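Local coordinates for protein putative zinc protease (Bordetella pertussis, PDB 3IH6) that is a domain of a putative zinc-dependent peptidase of the M16 family, the whole protein probably acting as a metalloendopeptidase, at residues P25-M30 / A89-G94. Numbering follows the deposited sequence.
Sequences PLVAAM and AQLQPG
V27 and A89 face each other as an antiparallel hydrogen-bonded pair: V27 N donates a hydrogen bond to A89 O (3.1 Å) and A89 N donates one to V27 O (2.9 Å). Two residue pairs farther along, beyond the non-hydrogen-bonded pair L26-Q90, L91 N bonds to P25 O at 2.7 Å, one more backbone bond that continues the pairing just past the end of strand 84-90. P25 accepts through its carbonyl, but its ring has no N-H to return to L91 O; CD lies 3.5 Å from that oxygen instead, and the two-way pairing stops here.

The side chains fall on two faces. On one, the CG2 branch of V27 reaches both the methyl of A89 (CG2 to CB 4.3 Å) and L91 CD1. The small A89 methyl stands beside the valine branch on the same face, while L91 CD1 meets the same CG2 methyl from just beyond the strand end. This face is turned to helix 97-109, where V27 packs on Q97 and L91 on A100.

On the opposite face, L26 meets Q90. Chi1 of -72° puts the leucine CG anti to the carbonyl carbon, and a chi2 of 127°, off the staggered positions, turns CD2 over the partner strand, 3.8 Å from Q90 CG. The glutamine contributes its aliphatic stem here, and its extended chain carries the amide onward. Y4 of strand 2-6 touches both residues, and L26 also packs on F159 of a second subunit.

Strand 26-32 thus sits between strands 84-90 and 187-191 in an antiparallel sheet backed by helices, the alpha/beta architecture of M16 peptidase domains, here within the inactive-domain family region.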
ATOM      1  N   PRO E  25      23.252  -6.620  19.268  1.00 25.15           N
ATOM      2  CA  PRO E  25      24.151  -7.317  18.347  1.00 23.77           C
ATOM      3  C   PRO E  25      23.396  -8.258  17.399  1.00 22.24           C
ATOM      4  O   PRO E  25      22.322  -8.750  17.728  1.00 20.99           O
ATOM      5  CB  PRO E  25      25.082  -8.088  19.285  1.00 23.27           C
ATOM      6  CG  PRO E  25      24.991  -7.348  20.584  1.00 23.90           C
ATOM      7  CD  PRO E  25      23.558  -6.947  20.670  1.00 24.65           C
ATOM      8  N   LEU E  26      23.951  -8.431  16.208  1.00 21.90           N
ATOM      9  CA  LEU E  26      23.449  -9.355  15.224  1.00 22.31           C
ATOM     10  C   LEU E  26      24.600 -10.193  14.750  1.00 22.09           C
ATOM     11  O   LEU E  26      25.700  -9.679  14.572  1.00 22.53           O
ATOM     12  CB  LEU E  26      22.821  -8.607  14.035  1.00 22.94           C
ATOM     13  CG  LEU E  26      21.485  -7.945  14.382  1.00 24.53           C
ATOM     14  CD1 LEU E  26      21.475  -6.468  14.010  1.00 25.41           C
ATOM     15  CD2 LEU E  26      20.297  -8.711  13.805  1.00 27.13           C
ATOM     16  N   VAL E  27      24.356 -11.488  14.589  1.00 21.73           N
ATOM     17  CA  VAL E  27      25.291 -12.365  13.905  1.00 22.08           C
ATOM     18  C   VAL E  27      24.600 -12.922  12.693  1.00 22.73           C
ATOM     19  O   VAL E  27      23.356 -12.926  12.629  1.00 22.35           O
ATOM     20  CB  VAL E  27      25.848 -13.497  14.795  1.00 21.87           C
ATOM     21  CG1 VAL E  27      26.750 -12.890  15.843  1.00 22.38           C
ATOM     22  CG2 VAL E  27      24.741 -14.339  15.420  1.00 21.58           C
ATOM     23  N   ALA E  28      25.407 -13.345  11.719  1.00 22.40           N
ATOM     24  CA  ALA E  28      24.893 -13.736  10.425  1.00 22.62           C
ATOM     25  C   ALA E  28      25.736 -14.798   9.772  1.00 22.91           C
ATOM     26  O   ALA E  28      26.959 -14.847   9.957  1.00 23.09           O
ATOM     27  CB  ALA E  28      24.774 -12.509   9.490  1.00 22.65           C
ATOM     28  N   ALA E  29      25.068 -15.642   8.986  1.00 23.08           N
ATOM     29  CA  ALA E  29      25.749 -16.531   8.058  1.00 22.89           C
ATOM     30  C   ALA E  29      25.243 -16.369   6.598  1.00 22.59           C
ATOM     31  O   ALA E  29      24.046 -16.509   6.313  1.00 22.41           O
ATOM     32  CB  ALA E  29      25.643 -17.981   8.513  1.00 22.57           C
HETATM   33  N   MSE E  30      26.179 -16.096   5.691  1.00 21.17           N
HETATM   34  CA  MSE E  30      25.874 -15.936   4.265  1.00 21.19           C
HETATM   35  C   MSE E  30      26.199 -17.177   3.428  1.00 19.57           C
HETATM   36  O   MSE E  30      27.258 -17.794   3.587  1.00 19.45           O
HETATM   37  CB  MSE E  30      26.674 -14.761   3.691  1.00 21.89           C
HETATM   38  CG  MSE E  30      26.074 -14.169   2.425  1.00 24.41           C
HETATM   39 SE   MSE E  30      24.672 -12.951   2.995  0.50 30.30          SE
HETATM   40  CE  MSE E  30      25.720 -12.002   4.393  1.00 27.71           C
ATOM     41  N   ALA E  89      20.760 -14.007  13.446  1.00 18.82           N
ATOM     42  CA  ALA E  89      20.062 -13.963  14.719  1.00 19.25           C
ATOM     43  C   ALA E  89      20.282 -12.626  15.346  1.00 19.71           C
ATOM     44  O   ALA E  89      21.348 -12.026  15.190  1.00 19.45           O
ATOM     45  CB  ALA E  89      20.498 -15.116  15.677  1.00 17.90           C
ATOM     46  N   GLN E  90      19.249 -12.169  16.048  1.00 21.02           N
ATOM     47  CA  GLN E  90      19.255 -10.915  16.751  1.00 22.44           C
ATOM     48  C   GLN E  90      19.575 -11.239  18.211  1.00 23.34           C
ATOM     49  O   GLN E  90      18.912 -12.081  18.812  1.00 23.67           O
ATOM     50  CB  GLN E  90      17.848 -10.324  16.633  1.00 22.60           C
ATOM     51  CG  GLN E  90      17.783  -8.824  16.715  1.00 26.62           C
ATOM     52  CD  GLN E  90      16.352  -8.291  16.661  1.00 29.11           C
ATOM     53  OE1 GLN E  90      15.385  -9.021  16.878  1.00 29.71           O
ATOM     54  NE2 GLN E  90      16.224  -7.014  16.375  1.00 31.20           N
ATOM     55  N   LEU E  91      20.579 -10.580  18.776  1.00 24.28           N
ATOM     56  CA  LEU E  91      20.965 -10.796  20.157  1.00 25.58           C
ATOM     57  C   LEU E  91      20.639  -9.641  21.116  1.00 26.75           C
ATOM     58  O   LEU E  91      20.440  -8.491  20.729  1.00 27.20           O
ATOM     59  CB  LEU E  91      22.453 -11.159  20.250  1.00 25.41           C
ATOM     60  CG  LEU E  91      22.868 -12.611  19.982  1.00 24.70           C
ATOM     61  CD1 LEU E  91      22.337 -13.151  18.666  1.00 26.22           C
ATOM     62  CD2 LEU E  91      24.372 -12.765  20.016  1.00 23.32           C
ATOM     63  N   GLN E  92      20.560 -10.005  22.386  1.00 27.97           N
ATOM     64  CA  GLN E  92      20.397  -9.104  23.497  1.00 29.25           C
ATOM     65  C   GLN E  92      21.809  -8.822  23.939  1.00 29.90           C
ATOM     66  O   GLN E  92      22.701  -9.634  23.666  1.00 29.60           O
ATOM     67  CB  GLN E  92      19.695  -9.885  24.605  1.00 29.52           C
ATOM     68  CG  GLN E  92      19.094  -9.103  25.738  1.00 30.01           C
ATOM     69  CD  GLN E  92      17.728  -9.649  26.084  1.00 31.13           C
ATOM     70  OE1 GLN E  92      17.140 -10.390  25.285  1.00 29.34           O
ATOM     71  NE2 GLN E  92      17.204  -9.287  27.262  1.00 30.75           N
ATOM     72  N   PRO E  93      22.029  -7.673  24.617  1.00 30.44           N
ATOM     73  CA  PRO E  93      23.334  -7.447  25.219  1.00 30.74           C
ATOM     74  C   PRO E  93      23.594  -8.524  26.250  1.00 30.89           C
ATOM     75  O   PRO E  93      22.691  -8.875  27.016  1.00 31.29           O
ATOM     76  CB  PRO E  93      23.172  -6.092  25.922  1.00 30.77           C
ATOM     77  CG  PRO E  93      22.035  -5.438  25.235  1.00 30.67           C
ATOM     78  CD  PRO E  93      21.116  -6.536  24.845  1.00 30.33           C
ATOM     79  N   GLY E  94      24.808  -9.061  26.249  1.00 31.01           N
ATOM     80  CA  GLY E  94      25.185 -10.114  27.192  1.00 30.66           C
ATOM     81  C   GLY E  94      25.242 -11.522  26.624  1.00 30.50           C
ATOM     82  O   GLY E  94      25.989 -12.345  27.133  1.00 31.48           O
TER